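Local coordinates for protein methyl-coenzyme M reductase I beta subunit (Methanosarcina barkeri, PDB 1E6Y) that forms part of methyl-coenzyme M reductase, which uses coenzyme B to cleave methyl-coenzyme M, releasing methane and the mixed heterodisulfide in the final step of methanogenesis, at residues E[40-45]-E[169-174]; E[120-125]-E[176-181]; E[4-9]-E[424-429]. All blocks are in the same frame, centred on the assembly; numbering follows the deposited sequence.

Interaction 1. Residues E[40-45]-E[169-174]; sequences RSVAVN and GQVQGI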
loop_
_atom_site.group_PDB
_atom_site.type_symbol
_atom_site.label_atom_id
_atom_site.label_comp_id
_atom_site.label_asym_id
_atom_site.label_seq_id
_atom_site.Cartn_x
_atom_site.Cartn_y
_atom_site.Cartn_z
ATOM N N ARG E 40 9.733 -15.456 -19.686
ATOM C CA ARG E 40 8.739 -16.453 -20.104
ATOM C C ARG E 40 8.796 -17.740 -19.321
ATOM O O ARG E 40 7.988 -18.654 -19.554
ATOM C CB ARG E 40 8.937 -16.738 -21.605
ATOM C CG ARG E 40 10.117 -17.658 -21.896
ATOM C CD ARG E 40 10.427 -17.669 -23.390
ATOM N NE ARG E 40 11.520 -18.540 -23.774
ATOM C CZ ARG E 40 11.489 -19.768 -24.276
ATOM N NH1 ARG E 40 10.340 -20.400 -24.517
ATOM N NH2 ARG E 40 12.625 -20.407 -24.573
ATOM N N SER E 41 9.698 -17.833 -18.348
ATOM C CA SER E 41 9.921 -19.101 -17.647
ATOM C C SER E 41 9.571 -19.073 -16.162
ATOM O O SER E 41 9.844 -18.095 -15.466
ATOM C CB SER E 41 11.374 -19.546 -17.802
ATOM O OG SER E 41 11.746 -19.623 -19.166
ATOM N N VAL E 42 8.974 -20.163 -15.681
ATOM C CA VAL E 42 8.755 -20.366 -14.252
ATOM C C VAL E 42 9.100 -21.791 -13.828
ATOM O O VAL E 42 9.200 -22.693 -14.657
ATOM C CB VAL E 42 7.284 -20.076 -13.829
ATOM C CG1 VAL E 42 6.935 -18.623 -14.099
ATOM C CG2 VAL E 42 6.317 -21.020 -14.552
ATOM N N ALA E 43 9.330 -21.966 -12.531
ATOM C CA ALA E 43 9.518 -23.280 -11.933
ATOM C C ALA E 43 8.256 -23.661 -11.174
ATOM O O ALA E 43 7.604 -22.810 -10.567
ATOM C CB ALA E 43 10.709 -23.257 -10.985
ATOM N N VAL E 44 7.895 -24.937 -11.240
ATOM C CA VAL E 44 6.768 -25.453 -10.470
ATOM C C VAL E 44 7.243 -26.606 -9.597
ATOM O O VAL E 44 7.941 -27.503 -10.066
ATOM C CB VAL E 44 5.625 -25.946 -11.394
ATOM C CG1 VAL E 44 4.506 -26.567 -10.567
ATOM C CG2 VAL E 44 5.087 -24.789 -12.212
ATOM N N ASN E 45 6.918 -26.535 -8.312
ATOM C CA ASN E 45 7.320 -27.561 -7.363
ATOM C C ASN E 45 6.238 -28.639 -7.270
ATOM O O ASN E 45 5.265 -28.497 -6.528
ATOM C CB ASN E 45 7.566 -26.924 -5.990
ATOM C CG ASN E 45 8.224 -27.877 -5.011
ATOM O OD1 ASN E 45 8.291 -29.084 -5.245
ATOM N ND2 ASN E 45 8.700 -27.339 -3.894
ATOM N N GLY E 169 1.840 -20.820 -2.692
ATOM C CA GLY E 169 1.662 -21.634 -3.880
ATOM C C GLY E 169 2.937 -22.384 -4.223
ATOM O O GLY E 169 3.865 -22.443 -3.414
ATOM N N GLN E 170 2.999 -22.943 -5.428
ATOM C CA GLN E 170 4.133 -23.778 -5.812
ATOM C C GLN E 170 4.733 -23.365 -7.152
ATOM O O GLN E 170 5.356 -24.177 -7.839
ATOM C CB GLN E 170 3.712 -25.251 -5.861
ATOM C CG GLN E 170 3.167 -25.796 -4.545
ATOM C CD GLN E 170 4.206 -25.819 -3.439
ATOM O OE1 GLN E 170 5.406 -25.903 -3.699
ATOM N NE2 GLN E 170 3.743 -25.772 -2.193
ATOM N N VAL E 171 4.541 -22.102 -7.520
ATOM C CA VAL E 171 5.086 -21.567 -8.764
ATOM C C VAL E 171 5.971 -20.365 -8.452
ATOM O O VAL E 171 5.563 -19.465 -7.715
ATOM C CB VAL E 171 3.956 -21.120 -9.735
ATOM C CG1 VAL E 171 4.549 -20.672 -11.062
ATOM C CG2 VAL E 171 2.967 -22.254 -9.952
ATOM N N GLN E 172 7.209 -20.399 -8.939
ATOM C CA GLN E 172 8.139 -19.283 -8.769
ATOM C C GLN E 172 8.863 -19.022 -10.079
ATOM O O GLN E 172 9.197 -19.957 -10.805
ATOM C CB GLN E 172 9.211 -19.595 -7.724
ATOM C CG GLN E 172 8.734 -20.002 -6.349
ATOM C CD GLN E 172 9.902 -20.366 -5.443
ATOM O OE1 GLN E 172 11.041 -19.957 -5.688
ATOM N NE2 GLN E 172 9.635 -21.180 -4.422
ATOM N N GLY E 173 9.265 -17.773 -10.276
ATOM C CA GLY E 173 10.187 -17.454 -11.349
ATOM C C GLY E 173 11.399 -16.723 -10.805
ATOM O O GLY E 173 11.553 -16.576 -9.591
ATOM N N ILE E 174 12.263 -16.267 -11.704
ATOM C CA ILE E 174 13.426 -15.471 -11.329
ATOM C C ILE E 174 13.010 -14.060 -10.902
ATOM O O ILE E 174 13.614 -13.472 -10.005
ATOM C CB ILE E 174 14.434 -15.396 -12.504
ATOM C CG1 ILE E 174 14.970 -16.799 -12.806
ATOM C CG2 ILE E 174 15.583 -14.458 -12.172
ATOM C CD1 ILE E 174 15.766 -16.891 -14.078
HETATM O O HOH W 1 11.975 -16.671 -14.531
HETATM O O HOH W 2 7.596 -24.397 -2.896
#

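Interaction 2. Residues E[120-125]-E[176-181]; sequences GADFMS and SIPQNN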
loop_
_atom_site.group_PDB
_atom_site.type_symbol
_atom_site.label_atom_id
_atom_site.label_comp_id
_atom_site.label_asym_id
_atom_site.label_seq_id
_atom_site.Cartn_x
_atom_site.Cartn_y
_atom_site.Cartn_z
ATOM N N GLY E 120 1.906 -9.873 -24.406
ATOM C CA GLY E 120 1.663 -9.424 -23.046
ATOM C C GLY E 120 2.296 -8.080 -22.739
ATOM O O GLY E 120 3.255 -7.677 -23.398
ATOM N N ALA E 121 1.759 -7.383 -21.739
ATOM C CA ALA E 121 2.322 -6.107 -21.306
ATOM C C ALA E 121 3.589 -6.297 -20.477
ATOM O O ALA E 121 4.493 -5.461 -20.520
ATOM C CB ALA E 121 1.298 -5.324 -20.513
ATOM N N ASP E 122 3.634 -7.380 -19.702
ATOM C CA ASP E 122 4.810 -7.694 -18.905
ATOM C C ASP E 122 5.173 -9.180 -18.959
ATOM O O ASP E 122 5.296 -9.750 -20.044
ATOM C CB ASP E 122 4.630 -7.200 -17.454
ATOM C CG ASP E 122 3.316 -7.656 -16.824
ATOM O OD1 ASP E 122 2.335 -6.881 -16.858
ATOM O OD2 ASP E 122 3.295 -8.733 -16.193
ATOM N N PHE E 123 5.372 -9.800 -17.802
ATOM C CA PHE E 123 5.954 -11.139 -17.741
ATOM C C PHE E 123 5.134 -12.149 -16.943
ATOM O O PHE E 123 5.517 -13.315 -16.843
ATOM C CB PHE E 123 7.372 -11.067 -17.164
ATOM C CG PHE E 123 7.465 -10.288 -15.881
ATOM C CD1 PHE E 123 7.306 -10.923 -14.650
ATOM C CD2 PHE E 123 7.687 -8.914 -15.904
ATOM C CE1 PHE E 123 7.366 -10.195 -13.459
ATOM C CE2 PHE E 123 7.747 -8.180 -14.721
ATOM C CZ PHE E 123 7.587 -8.822 -13.496
ATOM N N MET E 124 4.015 -11.715 -16.371
ATOM C CA MET E 124 3.257 -12.581 -15.473
ATOM C C MET E 124 2.508 -13.716 -16.172
ATOM O O MET E 124 2.081 -14.666 -15.517
ATOM C CB MET E 124 2.284 -11.762 -14.617
ATOM C CG MET E 124 2.951 -10.950 -13.505
ATOM S SD MET E 124 4.278 -11.813 -12.614
ATOM C CE MET E 124 3.360 -13.144 -11.834
ATOM N N SER E 125 2.394 -13.654 -17.498
ATOM C CA SER E 125 1.764 -14.744 -18.245
ATOM C C SER E 125 2.492 -16.075 -18.053
ATOM O O SER E 125 1.858 -17.126 -18.034
ATOM C CB SER E 125 1.664 -14.410 -19.741
ATOM O OG SER E 125 2.940 -14.329 -20.349
ATOM N N SER E 176 9.904 -11.095 -9.675
ATOM C CA SER E 176 8.862 -10.997 -8.658
ATOM C C SER E 176 7.515 -10.780 -9.353
ATOM O O SER E 176 7.257 -11.369 -10.402
ATOM C CB SER E 176 9.179 -9.834 -7.713
ATOM O OG SER E 176 8.357 -9.864 -6.561
ATOM N N ILE E 177 6.629 -10.008 -8.729
ATOM C CA ILE E 177 5.445 -9.498 -9.419
ATOM C C ILE E 177 5.616 -7.997 -9.650
ATOM O O ILE E 177 6.353 -7.333 -8.920
ATOM C CB ILE E 177 4.139 -9.771 -8.614
ATOM C CG1 ILE E 177 4.150 -9.016 -7.282
ATOM C CG2 ILE E 177 3.974 -11.267 -8.380
ATOM C CD1 ILE E 177 2.817 -9.046 -6.553
ATOM N N PRO E 178 5.005 -7.455 -10.716
ATOM C CA PRO E 178 5.266 -6.069 -11.122
ATOM C C PRO E 178 4.942 -5.045 -10.036
ATOM O O PRO E 178 5.628 -4.034 -9.907
ATOM C CB PRO E 178 4.385 -5.885 -12.355
ATOM C CG PRO E 178 4.226 -7.266 -12.902
ATOM C CD PRO E 178 4.133 -8.146 -11.687
ATOM N N GLN E 179 3.939 -5.347 -9.215
ATOM C CA GLN E 179 3.493 -4.421 -8.178
ATOM C C GLN E 179 4.513 -4.231 -7.058
ATOM O O GLN E 179 4.366 -3.328 -6.241
ATOM C CB GLN E 179 2.165 -4.883 -7.573
ATOM C CG GLN E 179 1.007 -4.919 -8.556
ATOM C CD GLN E 179 0.716 -6.319 -9.047
ATOM O OE1 GLN E 179 1.608 -7.012 -9.541
ATOM N NE2 GLN E 179 -0.525 -6.762 -8.877
ATOM N N ASN E 180 5.532 -5.089 -7.010
ATOM C CA ASN E 180 6.597 -4.936 -6.024
ATOM C C ASN E 180 7.670 -3.942 -6.455
ATOM O O ASN E 180 8.542 -3.590 -5.663
ATOM C CB ASN E 180 7.246 -6.286 -5.707
ATOM C CG ASN E 180 6.402 -7.132 -4.770
ATOM O OD1 ASN E 180 5.508 -6.621 -4.095
ATOM N ND2 ASN E 180 6.685 -8.429 -4.720
ATOM N N ASN E 181 7.590 -3.469 -7.698
ATOM C CA ASN E 181 8.535 -2.471 -8.202
ATOM C C ASN E 181 8.471 -1.203 -7.371
ATOM O O ASN E 181 7.392 -0.661 -7.141
ATOM C CB ASN E 181 8.225 -2.109 -9.655
ATOM C CG ASN E 181 8.666 -3.174 -10.633
ATOM O OD1 ASN E 181 9.314 -4.155 -10.260
ATOM N ND2 ASN E 181 8.327 -2.981 -11.903
#

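Interaction 3. Residues E[4-9]-E[424-429]; sequences VDIYDD and EPIKAV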
loop_
_atom_site.group_PDB
_atom_site.type_symbol
_atom_site.label_atom_id
_atom_site.label_comp_id
_atom_site.label_asym_id
_atom_site.label_seq_id
_atom_site.Cartn_x
_atom_site.Cartn_y
_atom_site.Cartn_z
ATOM N N VAL E 4 36.081 -3.008 -26.717
ATOM C CA VAL E 4 36.758 -3.785 -25.690
ATOM C C VAL E 4 36.989 -5.192 -26.228
ATOM O O VAL E 4 36.367 -5.594 -27.214
ATOM C CB VAL E 4 35.902 -3.885 -24.403
ATOM C CG1 VAL E 4 35.712 -2.507 -23.781
ATOM C CG2 VAL E 4 34.545 -4.515 -24.719
ATOM N N ASP E 5 37.900 -5.927 -25.598
ATOM C CA ASP E 5 38.011 -7.361 -25.827
ATOM C C ASP E 5 37.296 -8.075 -24.687
ATOM O O ASP E 5 37.493 -7.737 -23.522
ATOM C CB ASP E 5 39.481 -7.792 -25.858
ATOM C CG ASP E 5 40.266 -7.141 -26.989
ATOM O OD1 ASP E 5 39.660 -6.625 -27.952
ATOM O OD2 ASP E 5 41.510 -7.172 -26.924
ATOM N N ILE E 6 36.433 -9.027 -25.023
ATOM C CA ILE E 6 35.690 -9.770 -24.007
ATOM C C ILE E 6 36.436 -11.042 -23.618
ATOM O O ILE E 6 36.820 -11.835 -24.479
ATOM C CB ILE E 6 34.265 -10.142 -24.504
ATOM C CG1 ILE E 6 33.465 -8.872 -24.819
ATOM C CG2 ILE E 6 33.544 -10.990 -23.463
ATOM C CD1 ILE E 6 33.299 -7.930 -23.642
ATOM N N TYR E 7 36.692 -11.194 -22.321
ATOM C CA TYR E 7 37.332 -12.388 -21.770
ATOM C C TYR E 7 36.347 -13.126 -20.867
ATOM O O TYR E 7 35.543 -12.490 -20.178
ATOM C CB TYR E 7 38.566 -11.998 -20.948
ATOM C CG TYR E 7 39.761 -11.565 -21.769
ATOM C CD1 TYR E 7 39.770 -10.334 -22.431
ATOM C CD2 TYR E 7 40.900 -12.366 -21.853
ATOM C CE1 TYR E 7 40.879 -9.915 -23.152
ATOM C CE2 TYR E 7 42.015 -11.956 -22.571
ATOM C CZ TYR E 7 41.996 -10.731 -23.219
ATOM O OH TYR E 7 43.086 -10.334 -23.955
ATOM N N ASP E 8 36.433 -14.455 -20.831
ATOM C CA ASP E 8 35.538 -15.229 -19.974
ATOM C C ASP E 8 35.966 -15.239 -18.509
ATOM O O ASP E 8 36.935 -14.582 -18.125
ATOM C CB ASP E 8 35.355 -16.670 -20.503
ATOM C CG ASP E 8 36.638 -17.511 -20.462
ATOM O OD1 ASP E 8 36.641 -18.587 -21.092
ATOM O OD2 ASP E 8 37.619 -17.145 -19.783
ATOM N N ASP E 9 35.243 -16.010 -17.704
ATOM C CA ASP E 9 35.475 -16.077 -16.265
ATOM C C ASP E 9 36.832 -16.672 -15.883
ATOM O O ASP E 9 37.282 -16.504 -14.752
ATOM C CB ASP E 9 34.352 -16.876 -15.594
ATOM C CG ASP E 9 34.245 -18.295 -16.124
ATOM O OD1 ASP E 9 34.240 -19.237 -15.305
ATOM O OD2 ASP E 9 34.150 -18.470 -17.356
ATOM N N GLU E 424 26.505 -19.371 -18.199
ATOM C CA GLU E 424 27.708 -18.818 -18.819
ATOM C C GLU E 424 27.413 -17.574 -19.650
ATOM O O GLU E 424 27.530 -17.589 -20.877
ATOM C CB GLU E 424 28.397 -19.880 -19.680
ATOM C CG GLU E 424 28.928 -21.060 -18.883
ATOM C CD GLU E 424 29.905 -21.903 -19.668
ATOM O OE1 GLU E 424 29.455 -22.691 -20.526
ATOM O OE2 GLU E 424 31.123 -21.792 -19.414
ATOM N N PRO E 425 27.051 -16.465 -18.983
ATOM C CA PRO E 425 26.500 -15.285 -19.658
ATOM C C PRO E 425 27.521 -14.501 -20.478
ATOM O O PRO E 425 27.163 -13.883 -21.477
ATOM C CB PRO E 425 25.925 -14.454 -18.512
ATOM C CG PRO E 425 26.741 -14.849 -17.330
ATOM C CD PRO E 425 27.010 -16.318 -17.515
ATOM N N ILE E 426 28.788 -14.541 -20.068
ATOM C CA ILE E 426 29.849 -13.860 -20.809
ATOM C C ILE E 426 30.092 -14.559 -22.146
ATOM O O ILE E 426 30.180 -13.910 -23.190
ATOM C CB ILE E 426 31.178 -13.828 -20.017
ATOM C CG1 ILE E 426 30.954 -13.233 -18.625
ATOM C CG2 ILE E 426 32.211 -13.005 -20.777
ATOM C CD1 ILE E 426 32.199 -13.207 -17.756
ATOM N N LYS E 427 30.177 -15.887 -22.104
ATOM C CA LYS E 427 30.281 -16.700 -23.311
ATOM C C LYS E 427 29.057 -16.530 -24.209
ATOM O O LYS E 427 29.174 -16.532 -25.435
ATOM C CB LYS E 427 30.450 -18.174 -22.942
ATOM C CG LYS E 427 31.819 -18.516 -22.370
ATOM C CD LYS E 427 31.991 -20.017 -22.202
ATOM C CE LYS E 427 33.351 -20.349 -21.605
ATOM N NZ LYS E 427 33.458 -21.794 -21.246
ATOM N N ALA E 428 27.889 -16.365 -23.590
ATOM C CA ALA E 428 26.649 -16.106 -24.320
ATOM C C ALA E 428 26.733 -14.791 -25.093
ATOM O O ALA E 428 26.427 -14.739 -26.285
ATOM C CB ALA E 428 25.469 -16.068 -23.350
ATOM N N VAL E 429 27.176 -13.739 -24.413
ATOM C CA VAL E 429 27.275 -12.416 -25.017
ATOM C C VAL E 429 28.350 -12.361 -26.103
ATOM O O VAL E 429 28.168 -11.700 -27.126
ATOM C CB VAL E 429 27.556 -11.335 -23.945
ATOM C CG1 VAL E 429 27.846 -9.998 -24.604
ATOM C CG2 VAL E 429 26.359 -11.206 -23.015
HETATM O O HOH W 3 31.724 -19.354 -18.357
HETATM O O HOH W 4 34.913 -20.962 -18.491
#

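Interaction 1. Residues E[40-45]-E[169-174]
Val44 and Val171 each carry CG1 opposite the backbone N (chi1 176° and -175°), which leaves their CG2 methyls 4.0 Å apart, the two side chains lying alongside and pointing the same way. Val42 adds its CG2 from an oblique direction, 3.9 Å from Val171 CG1, and helix 125-141 covers this face through Thr127 and Ala131. Gln170 is bent at chi2 (-65°), which turns its OE1 back to 3.3 Å from Asn45 CB; one water then joins Gln170 OE1 to Asn45 ND2.

The backbone evidence is an antiparallel ladder. Ala43 and Gln172 form a hydrogen-bonded pair, Ala43 N to Gln172 O at 2.7 Å and Gln172 N to Ala43 O at 2.9 Å, and Val44 and Val171 form the adjacent non-hydrogen-bonded pair. Asn45 N extends the ladder to Gln170 O at 2.9 Å, while Asn45 OD1 caps Gly48 N at the start of helix 46-55. A second water spans Ser41 O and Ile174 N, where direct pairing has stopped.

Strand 171-172 is the short outermost strand, within this chain, of a four-stranded antiparallel sheet: backbone bonds set its register, valines close one face, and water replaces the direct bond at the Ser41-Ile174 end.

Interaction 2. Residues E[120-125]-E[176-181]
Phe123 presents the edge of its ring to the backbone of Ser176: CE1 lies 3.3 Å from Ser176 O, and that oxygen sits in the ring plane. The weakly positive rim of the ring thus meets a carbonyl oxygen, an electrostatically sensible pairing that needs no formal hydrogen bond. The adjacent ring atom CZ lies 3.8 Å from Pro178 CG; here the approach is oblique, and the two side chains come from opposite directions.

Met124 works on another part of the proline. Its chi1 (-74°) puts CG anti to the carbonyl carbon, 3.5 Å from Pro178 CD; the bends at chi2 (-41°) and chi3 (-65°) then carry SD past Ser176 O at 3.7 Å and bring the CE methyl obliquely to Ile177 CG2 at 4.0 Å. The Ser176 oxygen therefore has both the aromatic edge and the thioether close by.

Asp122 stands at about a right angle to Pro178, its OD2 3.7 Å from Pro178 CG. That oxygen also accepts from Met124 N at 3.1 Å, which defines an Asx turn and fixes the bend from which Phe123 and Met124 emerge; Phe123 N gives it a weak bond. OD1 is held by Ser187 of the second copy of this subunit. On the other segment, Asn180 ND2 donates to Ser176 OG at 2.9 Å, tying the short 3-10 turn 178-180 to the residue before Ile177.

No hydrogen bond joins the two segments, and the contact is buried. It brings the turn between helices 114-118 and 125-141 against the loop that runs from strand 171-172 toward helix 193-199, at the interface with the second copy of the subunit.

Interaction 3. Residues E[4-9]-E[424-429]
Ile426 reaches from the first turn of its helix into the end of strand 3-7, where its CG2 lies 3.6 Å from Ile6 CG2. The two side chains cross obliquely, and the methyl contact follows from matching first torsions: in both residues CG2 is placed opposite the backbone N, with chi1 -61° in Ile6 and -54° in Ile426. The same Ile426 CG2 also touches Tyr7 O at 3.4 Å, and its CD1 comes to 4.1 Å from Asp9 N. That nitrogen is buried here without a polar partner, covered by hydrocarbon.

Charged groups border this apolar centre. Lys427 runs extended beyond CG beside Asp8, its CE 3.8 Å from Asp8 OD1, but the ammonium group is too distant from that oxygen for a salt bridge. NZ instead pairs with Glu424 OE2 at 3.0 Å, one helical turn back, meeting the carboxylate on its syn side and 30° out of its plane. Water connects this pair to the first segment: one molecule donates to both Asp9 OD2 and Glu424 OE2, and a second donates to Asp9 OD2 and makes a weak bond with Lys427 NZ.

The next shell sets these groups in place. Asp8 OD2 accepts from the backbone N of Arg10 and Lys12, shaping the turn after the strand, and Asp9 OD1 is held by Asn203. Helix 204-221 supports the helical side, with Ala209 under Pro425 and Ile426, and Asp9 O bonds to Ser65 of the gamma subunit.

Overall, the two-stranded antiparallel hairpin 3-7/13-19 packs its strand end and turn on the N-terminal turn of helix 425-429, joining the two ends of the chain.

Interactions 1 and 2 share one region: their centres are 13 Å apart, and the loop of interaction 2 continues the chain from the edge strand of interaction 1. Helix 125-141 packs over the valine face of the first and follows directly on the turn of the second. Interaction 3 lies about 28 Å from interaction 1, centre to centre, and closes a sequence loop enclosing both. Interactions 2 and 3 are buried, interaction 1 only partly so. Their chemistry differs accordingly: direct backbone hydrogen bonds in the sheet, apolar and aromatic-edge contacts between loops, and an isoleucine pair bordered by water-linked charges at the terminal helix.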